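Local atomic coordinates of P450 epoxidase (Sorangium cellulosum, PDB entry 1Q5D), a protein that belongs to the cytochrome P450 family and binds an iron protoporphyrin IX (haem) group inside a largely helical fold. Residues Y55-A60 against E314-S319; A60-E65 against A354-G359. One frame throughout, in Å; residues are numbered along the deposited sequence.

Contact 1 (Y55-A60 against E314-S319)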
ATOM      1  N   TYR A  55      19.565  -2.352  -2.938  1.00 32.33           N
ATOM      2  CA  TYR A  55      18.675  -3.287  -3.630  1.00 33.04           C
ATOM      3  C   TYR A  55      18.954  -4.763  -3.340  1.00 33.97           C
ATOM      4  O   TYR A  55      18.068  -5.501  -2.911  1.00 34.10           O
ATOM      5  CB  TYR A  55      18.684  -3.048  -5.143  1.00 31.12           C
ATOM      6  CG  TYR A  55      17.674  -3.915  -5.854  1.00 31.44           C
ATOM      7  CD1 TYR A  55      16.417  -3.412  -6.189  1.00 30.62           C
ATOM      8  CD2 TYR A  55      17.966  -5.249  -6.180  1.00 30.68           C
ATOM      9  CE1 TYR A  55      15.480  -4.204  -6.845  1.00 30.34           C
ATOM     10  CE2 TYR A  55      17.027  -6.053  -6.834  1.00 30.18           C
ATOM     11  CZ  TYR A  55      15.793  -5.521  -7.169  1.00 30.38           C
ATOM     12  OH  TYR A  55      14.847  -6.303  -7.810  1.00 30.73           O
ATOM     13  N   HIS A  56      20.187  -5.210  -3.559  1.00 37.33           N
ATOM     14  CA  HIS A  56      20.455  -6.650  -3.485  1.00 38.85           C
ATOM     15  C   HIS A  56      20.256  -7.233  -2.099  1.00 39.40           C
ATOM     16  O   HIS A  56      19.798  -8.370  -1.959  1.00 38.27           O
ATOM     17  CB  HIS A  56      21.828  -7.000  -4.056  1.00 42.09           C
ATOM     18  CG  HIS A  56      21.847  -7.030  -5.554  1.00 44.14           C
ATOM     19  ND1 HIS A  56      22.437  -6.040  -6.314  1.00 44.76           N
ATOM     20  CD2 HIS A  56      21.304  -7.907  -6.432  1.00 44.45           C
ATOM     21  CE1 HIS A  56      22.274  -6.319  -7.596  1.00 45.17           C
ATOM     22  NE2 HIS A  56      21.590  -7.444  -7.695  1.00 45.16           N
ATOM     23  N   ASP A  57      20.587  -6.453  -1.074  1.00 39.00           N
ATOM     24  CA  ASP A  57      20.375  -6.898   0.296  1.00 39.13           C
ATOM     25  C   ASP A  57      18.880  -6.894   0.629  1.00 37.80           C
ATOM     26  O   ASP A  57      18.363  -7.831   1.234  1.00 37.69           O
ATOM     27  CB  ASP A  57      21.153  -6.013   1.274  1.00 40.48           C
ATOM     28  CG  ASP A  57      22.621  -5.900   0.906  1.00 42.24           C
ATOM     29  OD1 ASP A  57      23.264  -6.958   0.772  1.00 43.34           O
ATOM     30  OD2 ASP A  57      23.207  -4.814   0.705  1.00 42.06           O
ATOM     31  N   VAL A  58      18.192  -5.828   0.238  1.00 36.66           N
ATOM     32  CA  VAL A  58      16.741  -5.747   0.413  1.00 35.83           C
ATOM     33  C   VAL A  58      16.020  -6.904  -0.304  1.00 36.82           C
ATOM     34  O   VAL A  58      15.205  -7.623   0.289  1.00 36.62           O
ATOM     35  CB  VAL A  58      16.217  -4.400  -0.104  1.00 34.62           C
ATOM     36  CG1 VAL A  58      14.717  -4.427  -0.245  1.00 34.12           C
ATOM     37  CG2 VAL A  58      16.643  -3.273   0.835  1.00 34.35           C
ATOM     38  N   SER A  59      16.333  -7.082  -1.577  1.00 37.64           N
ATOM     39  CA  SER A  59      15.711  -8.140  -2.351  1.00 40.07           C
ATOM     40  C   SER A  59      16.000  -9.511  -1.752  1.00 40.32           C
ATOM     41  O   SER A  59      15.117 -10.358  -1.681  1.00 41.12           O
ATOM     42  CB  SER A  59      16.174  -8.082  -3.805  1.00 40.52           C
ATOM     43  OG  SER A  59      15.773  -9.254  -4.483  1.00 42.15           O
ATOM     44  N   ALA A  60      17.231  -9.724  -1.302  1.00 41.24           N
ATOM     45  CA  ALA A  60      17.619 -11.017  -0.734  1.00 41.68           C
ATOM     46  C   ALA A  60      16.796 -11.369   0.496  1.00 41.80           C
ATOM     47  O   ALA A  60      16.320 -12.494   0.634  1.00 41.14           O
ATOM     48  CB  ALA A  60      19.105 -11.034  -0.409  1.00 43.12           C
ATOM     49  N   GLU A 314      24.988 -12.811  11.201  1.00 52.31           N
ATOM     50  CA  GLU A 314      25.761 -11.676  10.706  1.00 52.44           C
ATOM     51  C   GLU A 314      25.256 -11.314   9.316  1.00 51.82           C
ATOM     52  O   GLU A 314      25.063 -12.191   8.472  1.00 52.51           O
ATOM     53  CB  GLU A 314      27.259 -12.010  10.652  1.00 53.03           C
ATOM     54  CG  GLU A 314      28.099 -11.296  11.707  1.00 54.11           C
ATOM     55  CD  GLU A 314      27.874 -11.854  13.105  1.00 54.42           C
ATOM     56  OE1 GLU A 314      28.206 -11.165  14.088  1.00 54.86           O
ATOM     57  OE2 GLU A 314      27.363 -12.985  13.224  1.00 54.75           O
ATOM     58  N   TYR A 315      25.041 -10.024   9.077  1.00 50.50           N
ATOM     59  CA  TYR A 315      24.473  -9.574   7.808  1.00 48.86           C
ATOM     60  C   TYR A 315      25.018  -8.204   7.413  1.00 48.83           C
ATOM     61  O   TYR A 315      24.811  -7.211   8.122  1.00 48.04           O
ATOM     62  CB  TYR A 315      22.936  -9.548   7.890  1.00 47.61           C
ATOM     63  CG  TYR A 315      22.232  -9.779   6.569  1.00 46.91           C
ATOM     64  CD1 TYR A 315      21.787 -11.048   6.206  1.00 46.96           C
ATOM     65  CD2 TYR A 315      22.018  -8.732   5.675  1.00 46.42           C
ATOM     66  CE1 TYR A 315      21.154 -11.266   4.985  1.00 46.58           C
ATOM     67  CE2 TYR A 315      21.382  -8.938   4.459  1.00 46.03           C
ATOM     68  CZ  TYR A 315      20.950 -10.204   4.121  1.00 46.45           C
ATOM     69  OH  TYR A 315      20.317 -10.418   2.914  1.00 46.89           O
ATOM     70  N   CYS A 316      25.714  -8.157   6.278  1.00 49.03           N
ATOM     71  CA  CYS A 316      26.267  -6.908   5.755  1.00 49.89           C
ATOM     72  C   CYS A 316      27.226  -6.251   6.758  1.00 50.34           C
ATOM     73  O   CYS A 316      27.399  -5.033   6.759  1.00 49.25           O
ATOM     74  CB  CYS A 316      25.143  -5.936   5.373  1.00 50.01           C
ATOM     75  SG  CYS A 316      24.128  -6.435   3.949  1.00 51.14           S
ATOM     76  N   GLY A 317      27.834  -7.066   7.616  1.00 51.54           N
ATOM     77  CA  GLY A 317      28.808  -6.580   8.579  1.00 52.48           C
ATOM     78  C   GLY A 317      28.196  -6.206   9.917  1.00 53.38           C
ATOM     79  O   GLY A 317      28.845  -5.566  10.749  1.00 53.93           O
ATOM     80  N   ALA A 318      26.944  -6.602  10.131  1.00 52.99           N
ATOM     81  CA  ALA A 318      26.272  -6.331  11.396  1.00 52.69           C
ATOM     82  C   ALA A 318      25.942  -7.617  12.138  1.00 52.06           C
ATOM     83  O   ALA A 318      25.619  -8.638  11.525  1.00 52.35           O
ATOM     84  CB  ALA A 318      25.008  -5.514  11.168  1.00 52.63           C
ATOM     85  N   SER A 319      26.014  -7.553  13.461  1.00 51.23           N
ATOM     86  CA  SER A 319      25.672  -8.691  14.299  1.00 51.05           C
ATOM     87  C   SER A 319      24.230  -8.573  14.756  1.00 50.36           C
ATOM     88  O   SER A 319      23.937  -7.935  15.773  1.00 50.36           O
ATOM     89  CB  SER A 319      26.605  -8.760  15.508  1.00 51.42           C
ATOM     90  OG  SER A 319      27.950  -8.886  15.078  1.00 52.06           O
TER
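Cys-316 SG lies 3.3 Å from Asp-57 OD1, and it stands above the face of the carboxylate, almost directly over CG at 3.4 Å. Sulfur and carboxylate therefore meet by packing, not by a hydrogen bond. Beside them Tyr-315 reaches the same helix with its far end: OH is 3.6 Å from Ala-60 CB and 3.7 Å from Asp-57 O, while Asp-57 CB approaches the CE2 edge of the ring near its plane. With Asp-57 CG set anti to its own carbonyl carbon (chi1 -53°), the carboxylate extends out from the helix to meet the sulfur. On the other side, a type I' turn from Tyr-315 to Ala-318 presents the two side chains next to each other. Tyr-315 N to Ala-318 O (2.9 Å) and Ala-318 N to Tyr-315 O (3.0 Å) close it, and Gly-317 takes a positive phi that suits glycine. Further out, Phe-67 meets the Tyr-315 ring edge-to-face, and Cys-316 also rests on Leu-52 and Ile-41. This is a tight two-residue beta hairpin laid against helix 55-62, the B helix of the cytochrome P450 fold, at the protein surface.

Contact 2 (A60-E65 against A354-G359). With HEM (protoporphyrin IX containing Fe), chain B.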
ATOM      1  N   ALA A  60      17.231  -9.724  -1.302  1.00 41.24           N
ATOM      2  CA  ALA A  60      17.619 -11.017  -0.734  1.00 41.68           C
ATOM      3  C   ALA A  60      16.796 -11.369   0.496  1.00 41.80           C
ATOM      4  O   ALA A  60      16.320 -12.494   0.634  1.00 41.14           O
ATOM      5  CB  ALA A  60      19.105 -11.034  -0.409  1.00 43.12           C
ATOM      6  N   VAL A  61      16.609 -10.391   1.380  1.00 42.53           N
ATOM      7  CA  VAL A  61      15.863 -10.603   2.616  1.00 42.41           C
ATOM      8  C   VAL A  61      14.410 -11.035   2.363  1.00 43.66           C
ATOM      9  O   VAL A  61      13.862 -11.853   3.100  1.00 44.44           O
ATOM     10  CB  VAL A  61      15.909  -9.354   3.523  1.00 41.89           C
ATOM     11  CG1 VAL A  61      14.866  -9.436   4.624  1.00 41.42           C
ATOM     12  CG2 VAL A  61      17.300  -9.201   4.121  1.00 41.55           C
ATOM     13  N   PHE A  62      13.787 -10.486   1.330  1.00 44.27           N
ATOM     14  CA  PHE A  62      12.427 -10.892   0.978  1.00 46.05           C
ATOM     15  C   PHE A  62      12.344 -12.418   0.889  1.00 48.00           C
ATOM     16  O   PHE A  62      11.351 -13.025   1.293  1.00 48.60           O
ATOM     17  CB  PHE A  62      12.004 -10.267  -0.360  1.00 44.33           C
ATOM     18  CG  PHE A  62      11.335  -8.918  -0.234  1.00 42.50           C
ATOM     19  CD1 PHE A  62      10.062  -8.799   0.305  1.00 42.71           C
ATOM     20  CD2 PHE A  62      11.973  -7.772  -0.681  1.00 41.73           C
ATOM     21  CE1 PHE A  62       9.446  -7.560   0.402  1.00 40.99           C
ATOM     22  CE2 PHE A  62      11.372  -6.533  -0.577  1.00 41.19           C
ATOM     23  CZ  PHE A  62      10.105  -6.426  -0.042  1.00 41.25           C
ATOM     24  N   ARG A  63      13.406 -13.031   0.374  1.00 50.75           N
ATOM     25  CA  ARG A  63      13.438 -14.468   0.136  1.00 52.96           C
ATOM     26  C   ARG A  63      14.338 -15.242   1.102  1.00 53.50           C
ATOM     27  O   ARG A  63      14.748 -16.368   0.809  1.00 53.71           O
ATOM     28  CB  ARG A  63      13.873 -14.733  -1.304  1.00 54.66           C
ATOM     29  CG  ARG A  63      12.798 -14.403  -2.319  1.00 56.61           C
ATOM     30  CD  ARG A  63      11.495 -15.157  -2.097  1.00 58.33           C
ATOM     31  NE  ARG A  63      11.349 -16.267  -3.036  1.00 59.74           N
ATOM     32  CZ  ARG A  63      11.149 -16.121  -4.341  1.00 60.78           C
ATOM     33  NH1 ARG A  63      11.065 -14.906  -4.875  1.00 61.15           N
ATOM     34  NH2 ARG A  63      11.034 -17.193  -5.117  1.00 61.37           N
ATOM     35  N   ASP A  64      14.643 -14.646   2.251  1.00 53.47           N
ATOM     36  CA  ASP A  64      15.528 -15.275   3.228  1.00 53.51           C
ATOM     37  C   ASP A  64      14.720 -15.791   4.416  1.00 54.28           C
ATOM     38  O   ASP A  64      14.255 -15.008   5.241  1.00 54.56           O
ATOM     39  CB  ASP A  64      16.573 -14.267   3.699  1.00 52.66           C
ATOM     40  CG  ASP A  64      17.701 -14.911   4.487  1.00 52.51           C
ATOM     41  OD1 ASP A  64      18.847 -14.433   4.356  1.00 51.81           O
ATOM     42  OD2 ASP A  64      17.540 -15.881   5.266  1.00 51.55           O
ATOM     43  N   GLU A  65      14.557 -17.108   4.509  1.00 55.13           N
ATOM     44  CA  GLU A  65      13.682 -17.691   5.525  1.00 55.75           C
ATOM     45  C   GLU A  65      14.179 -17.465   6.952  1.00 54.73           C
ATOM     46  O   GLU A  65      13.447 -17.704   7.911  1.00 54.79           O
ATOM     47  CB  GLU A  65      13.450 -19.183   5.268  1.00 57.60           C
ATOM     48  CG  GLU A  65      12.211 -19.472   4.434  1.00 59.60           C
ATOM     49  CD  GLU A  65      12.526 -19.586   2.954  1.00 60.91           C
ATOM     50  OE1 GLU A  65      11.734 -20.210   2.213  1.00 61.55           O
ATOM     51  OE2 GLU A  65      13.575 -19.056   2.529  1.00 62.17           O
ATOM     52  N   ALA A 354      12.498  -5.085 -12.194  1.00 27.78           N
ATOM     53  CA  ALA A 354      13.207  -5.266 -10.925  1.00 28.13           C
ATOM     54  C   ALA A 354      12.598  -4.460  -9.767  1.00 27.62           C
ATOM     55  O   ALA A 354      13.010  -4.613  -8.617  1.00 29.06           O
ATOM     56  CB  ALA A 354      14.699  -4.934 -11.087  1.00 27.71           C
ATOM     57  N   SER A 355      11.624  -3.608 -10.053  1.00 29.12           N
ATOM     58  CA  SER A 355      10.978  -2.854  -8.960  1.00 29.45           C
ATOM     59  C   SER A 355      10.447  -3.806  -7.879  1.00 28.67           C
ATOM     60  O   SER A 355       9.843  -4.820  -8.203  1.00 29.54           O
ATOM     61  CB  SER A 355       9.879  -1.951  -9.505  1.00 30.32           C
ATOM     62  OG  SER A 355       9.184  -1.289  -8.447  1.00 31.62           O
ATOM     63  N   LEU A 356      10.695  -3.493  -6.607  1.00 28.90           N
ATOM     64  CA  LEU A 356      10.216  -4.314  -5.473  1.00 29.68           C
ATOM     65  C   LEU A 356       8.986  -3.681  -4.797  1.00 28.46           C
ATOM     66  O   LEU A 356       8.538  -4.136  -3.728  1.00 28.93           O
ATOM     67  CB  LEU A 356      11.322  -4.483  -4.407  1.00 30.98           C
ATOM     68  CG  LEU A 356      12.667  -5.084  -4.823  1.00 31.78           C
ATOM     69  CD1 LEU A 356      13.782  -4.732  -3.832  1.00 32.81           C
ATOM     70  CD2 LEU A 356      12.541  -6.581  -4.932  1.00 32.04           C
ATOM     71  N   ALA A 357       8.454  -2.649  -5.432  1.00 27.11           N
ATOM     72  CA  ALA A 357       7.325  -1.856  -4.916  1.00 27.70           C
ATOM     73  C   ALA A 357       6.145  -2.703  -4.415  1.00 27.71           C
ATOM     74  O   ALA A 357       5.476  -2.332  -3.442  1.00 26.84           O
ATOM     75  CB  ALA A 357       6.874  -0.845  -5.969  1.00 27.88           C
ATOM     76  N   TYR A 358       5.901  -3.850  -5.054  1.00 26.47           N
ATOM     77  CA  TYR A 358       4.806  -4.729  -4.633  1.00 26.22           C
ATOM     78  C   TYR A 358       5.306  -5.980  -3.937  1.00 26.50           C
ATOM     79  O   TYR A 358       4.565  -6.956  -3.800  1.00 28.05           O
ATOM     80  CB  TYR A 358       3.925  -5.121  -5.819  1.00 26.75           C
ATOM     81  CG  TYR A 358       3.137  -3.978  -6.405  1.00 26.43           C
ATOM     82  CD1 TYR A 358       3.600  -3.288  -7.519  1.00 26.02           C
ATOM     83  CD2 TYR A 358       1.917  -3.584  -5.849  1.00 27.07           C
ATOM     84  CE1 TYR A 358       2.872  -2.244  -8.070  1.00 26.36           C
ATOM     85  CE2 TYR A 358       1.187  -2.522  -6.399  1.00 26.34           C
ATOM     86  CZ  TYR A 358       1.669  -1.868  -7.505  1.00 26.43           C
ATOM     87  OH  TYR A 358       0.955  -0.835  -8.074  1.00 26.54           O
ATOM     88  N   GLY A 359       6.570  -5.960  -3.503  1.00 24.13           N
ATOM     89  CA  GLY A 359       7.113  -7.050  -2.726  1.00 24.96           C
ATOM     90  C   GLY A 359       7.634  -8.214  -3.564  1.00 27.25           C
ATOM     91  O   GLY A 359       7.581  -8.165  -4.794  1.00 25.05           O
TER
HETATM   92  CHA HEM B 440       1.171  -6.899   0.727  1.00 26.23           C
HETATM   93  CHB HEM B 440       2.396  -2.874  -1.624  1.00 24.24           C
HETATM   94  CHC HEM B 440      -2.193  -2.372  -3.148  1.00 24.84           C
HETATM   95  CHD HEM B 440      -3.504  -6.036  -0.327  1.00 25.90           C
HETATM   96  C1A HEM B 440       1.913  -5.904   0.148  1.00 26.19           C
HETATM   97  C2A HEM B 440       3.351  -5.781   0.200  1.00 26.62           C
HETATM   98  C3A HEM B 440       3.691  -4.658  -0.433  1.00 26.01           C
HETATM   99  C4A HEM B 440       2.478  -4.040  -0.915  1.00 26.16           C
HETATM  100  CMA HEM B 440       5.135  -4.120  -0.629  1.00 27.78           C
HETATM  101  CAA HEM B 440       4.307  -6.788   0.881  1.00 27.78           C
HETATM  102  CBA HEM B 440       4.698  -6.301   2.279  1.00 28.37           C
HETATM  103  CGA HEM B 440       5.714  -7.260   2.877  1.00 30.70           C
HETATM  104  O1A HEM B 440       6.072  -7.107   4.086  1.00 30.17           O
HETATM  105  O2A HEM B 440       6.158  -8.198   2.153  1.00 31.40           O
HETATM  106  C1B HEM B 440       1.255  -2.423  -2.221  1.00 25.03           C
HETATM  107  C2B HEM B 440       1.207  -1.252  -3.062  1.00 25.56           C
HETATM  108  C3B HEM B 440      -0.043  -1.098  -3.466  1.00 26.09           C
HETATM  109  C4B HEM B 440      -0.848  -2.166  -2.911  1.00 25.88           C
HETATM  110  CMB HEM B 440       2.382  -0.300  -3.414  1.00 25.72           C
HETATM  111  CAB HEM B 440      -0.457   0.054  -4.397  1.00 27.76           C
HETATM  112  CBB HEM B 440      -1.720   0.457  -4.498  1.00 30.06           C
HETATM  113  C1C HEM B 440      -2.953  -3.338  -2.559  1.00 24.90           C
HETATM  114  C2C HEM B 440      -4.360  -3.585  -2.790  1.00 25.32           C
HETATM  115  C3C HEM B 440      -4.710  -4.603  -1.999  1.00 25.85           C
HETATM  116  C4C HEM B 440      -3.534  -5.031  -1.264  1.00 26.41           C
HETATM  117  CMC HEM B 440      -5.229  -2.776  -3.790  1.00 24.22           C
HETATM  118  CAC HEM B 440      -6.070  -5.298  -1.809  1.00 26.49           C
HETATM  119  CBC HEM B 440      -7.067  -5.095  -2.666  1.00 30.33           C
HETATM  120  C1D HEM B 440      -2.377  -6.554   0.261  1.00 25.99           C
HETATM  121  C2D HEM B 440      -2.411  -7.582   1.259  1.00 25.66           C
HETATM  122  C3D HEM B 440      -0.963  -7.861   1.589  1.00 25.66           C
HETATM  123  C4D HEM B 440      -0.202  -6.957   0.771  1.00 25.70           C
HETATM  124  CMD HEM B 440      -3.658  -8.266   1.842  1.00 25.66           C
HETATM  125  CAD HEM B 440      -0.417  -8.908   2.575  1.00 26.21           C
HETATM  126  CBD HEM B 440       0.112 -10.051   1.700  1.00 26.45           C
HETATM  127  CGD HEM B 440       0.712 -11.141   2.553  1.00 27.26           C
HETATM  128  O1D HEM B 440       1.282 -10.806   3.622  1.00 26.46           O
HETATM  129  O2D HEM B 440       0.614 -12.348   2.177  1.00 28.25           O
HETATM  130  NA  HEM B 440       1.399  -4.827  -0.542  1.00 25.28           N
HETATM  131  NB  HEM B 440      -0.019  -2.986  -2.136  1.00 24.90           N
HETATM  132  NC  HEM B 440      -2.495  -4.227  -1.620  1.00 25.94           N
HETATM  133  ND  HEM B 440      -1.064  -6.199   0.000  1.00 25.77           N
HETATM  134 FE   HEM B 440      -0.513  -4.633  -1.214  1.00 26.02          FE
HETATM  135  O   HOH W   1      -0.740  -3.307   0.535  1.00 32.96           O
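Phe-62 turns one face of its ring to the backbone of Gly-359, whose carbonyl carbon lies over that face; the closest pair is Phe-62 CE1 to Gly-359 CA, 3.9 Å. Leu-356 comes at the same ring obliquely, its CB 4.3 Å from Phe-62 CE2 in a purely apolar contact. At the ring edge, and in the ring plane, sits propionate oxygen O2A of the haem, 3.8 Å from Phe-62 CE1, so the edge hydrogens rather than the pi cloud face the anionic group. Gly-359 lies against the ring face and also reaches the porphyrin margin, Gly-359 N being 3.7 Å from HEM CMA. A type I turn from Leu-356 to Gly-359, closed by Gly-359 N to Leu-356 O at 2.7 Å, bends the chain here, and the extended backbone at positive phi (84°) suits a residue without a side chain. Tyr-358 points away from Phe-62. With CG anti to its carbonyl carbon (chi1 -68°), its ring lies obliquely against the porphyrin, CE2 3.5 Å from haem C3B, on the side opposite the iron-bound water. Behind the contact, Leu-356 also packs on Tyr-55, Val-58 and Ser-59 of helix 55-62, and backbone hydrogen bonds join Tyr-358 to Cys-365. Tyr-358 and Gly-359 open the haem-binding signature of cytochromes P450, the cysteine loop in which Cys-365 probably supplies the proximal thiolate, as in relatives.

Overall arrangement
Both contacts use helix 55-62. Ala-60 belongs to both segments but touches only in contact 1; contact 2 relies on Phe-62, on another side of the helix. Contact 1 is at the surface, about 24 Å from the centre of the chain, where a hairpin meets the helix through a polar mixture of carboxylate, thiol and phenol. Contact 2 is buried, about 15 Å from that centre, and joins the helix end to the haem-binding loop by an aromatic ring laid on glycine backbone and a leucine CB, with a haem propionate at the ring edge. The centres of contact 1 and contact 2 are about 12 Å apart. They also touch directly: Tyr-55 OH makes a probable hydrogen bond of 2.6 Å to Ala-354 O, and Tyr-315 OH rests against Val-61 CG2.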